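ADP-ribosylglycohydrolase (Thermus thermophilus, PDB 2YZV) belongs to the ADP-ribosylglycohydrolase family, a mainly helical fold, and carries bound magnesium ions. Local coordinates at residues 257-260 with 261-265. Numbering follows the deposited sequence.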
loop_
_atom_site.group_PDB
_atom_site.type_symbol
_atom_site.label_atom_id
_atom_site.label_comp_id
_atom_site.label_asym_id
_atom_site.label_seq_id
_atom_site.Cartn_x
_atom_site.Cartn_y
_atom_site.Cartn_z
ATOM N N ALA A 257 0.903 1.288 -5.901
ATOM C CA ALA A 257 0.778 0.246 -4.882
ATOM C C ALA A 257 -0.363 0.522 -3.910
ATOM O O ALA A 257 -1.059 -0.402 -3.490
ATOM C CB ALA A 257 2.084 0.100 -4.117
ATOM N N VAL A 258 -0.557 1.785 -3.543
ATOM C CA VAL A 258 -1.637 2.126 -2.617
ATOM C C VAL A 258 -2.976 1.941 -3.327
ATOM O O VAL A 258 -3.901 1.354 -2.766
ATOM C CB VAL A 258 -1.481 3.568 -2.091
ATOM C CG1 VAL A 258 -2.677 3.960 -1.220
ATOM C CG2 VAL A 258 -0.197 3.661 -1.266
ATOM N N TYR A 259 -3.073 2.429 -4.562
ATOM C CA TYR A 259 -4.300 2.261 -5.334
ATOM C C TYR A 259 -4.582 0.769 -5.493
ATOM O O TYR A 259 -5.720 0.318 -5.360
ATOM C CB TYR A 259 -4.160 2.884 -6.728
ATOM C CG TYR A 259 -5.279 2.477 -7.666
ATOM C CD1 TYR A 259 -6.486 3.173 -7.689
ATOM C CD2 TYR A 259 -5.159 1.341 -8.466
ATOM C CE1 TYR A 259 -7.546 2.744 -8.478
ATOM C CE2 TYR A 259 -6.211 0.900 -9.256
ATOM C CZ TYR A 259 -7.404 1.604 -9.257
ATOM O OH TYR A 259 -8.469 1.146 -10.002
ATOM N N GLY A 260 -3.530 0.011 -5.787
ATOM C CA GLY A 260 -3.666 -1.422 -5.986
ATOM C C GLY A 260 -4.264 -2.160 -4.805
ATOM O O GLY A 260 -5.067 -3.078 -4.983
ATOM N N GLN A 261 -3.864 -1.772 -3.600
ATOM C CA GLN A 261 -4.377 -2.397 -2.389
ATOM C C GLN A 261 -5.864 -2.126 -2.221
ATOM O O GLN A 261 -6.645 -3.043 -1.967
ATOM C CB GLN A 261 -3.645 -1.859 -1.163
ATOM C CG GLN A 261 -2.192 -2.261 -1.084
ATOM C CD GLN A 261 -1.478 -1.537 0.023
ATOM O OE1 GLN A 261 -1.719 -1.787 1.208
ATOM N NE2 GLN A 261 -0.602 -0.617 -0.351
ATOM N N LEU A 262 -6.248 -0.861 -2.356
ATOM C CA LEU A 262 -7.646 -0.475 -2.191
ATOM C C LEU A 262 -8.527 -1.024 -3.294
ATOM O O LEU A 262 -9.560 -1.632 -3.017
ATOM C CB LEU A 262 -7.772 1.052 -2.134
ATOM C CG LEU A 262 -9.187 1.635 -2.020
ATOM C CD1 LEU A 262 -9.892 1.085 -0.781
ATOM C CD2 LEU A 262 -9.096 3.153 -1.955
ATOM N N ALA A 263 -8.119 -0.811 -4.539
ATOM C CA ALA A 263 -8.889 -1.293 -5.683
ATOM C C ALA A 263 -8.878 -2.821 -5.747
ATOM O O ALA A 263 -9.845 -3.434 -6.202
ATOM C CB ALA A 263 -8.332 -0.697 -6.974
ATOM N N GLY A 264 -7.792 -3.437 -5.285
ATOM C CA GLY A 264 -7.717 -4.891 -5.292
ATOM C C GLY A 264 -8.728 -5.483 -4.325
ATOM O O GLY A 264 -9.392 -6.480 -4.624
ATOM N N ALA A 265 -8.846 -4.868 -3.154
ATOM C CA ALA A 265 -9.799 -5.337 -2.149
ATOM C C ALA A 265 -11.232 -5.070 -2.604
ATOM O O ALA A 265 -12.146 -5.856 -2.326
ATOM C CB ALA A 265 -9.545 -4.631 -0.820
#
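The carbonyl O of A257 takes two bonds from Q261, which reach it from opposite faces of its plane: the backbone N at 3.1 Å and the side-chain NE2 at 3.2 Å. NE2 stands above the carbonyl plane, while A257 O lies nearly in the amide plane of Q261. A chi1 of -68° turns the extended Q261 chain back toward the preceding turn, bringing NE2 to A257 O; NE2 also bonds L131 O, and OE1 accepts from A135 N, so both ends of this buried amide are satisfied. V258 O receives L262 N in an almost straight bond (171° at the hydrogen). These are successive i to i+4 contacts along helix 252-267 of the all-helical ADP-ribosylglycohydrolase fold; the residues are buried, with helices 221-234, 162-179 and 238-246 packed round them, and the N-terminal end of this helix supplies the magnesium ligands D253 and T254. Y259 O bonds A263 N at 2.8 Å. A chi1 of 167° sets Y259 CG opposite the backbone N and carries the ring beneath the A263 methyl, a CH-pi contact with CB 3.7 Å from the centroid and offset toward the rim near CZ; its OH bonds F238 O. G260 O accepts G264 N at 2.8 Å, from above the carbonyl plane.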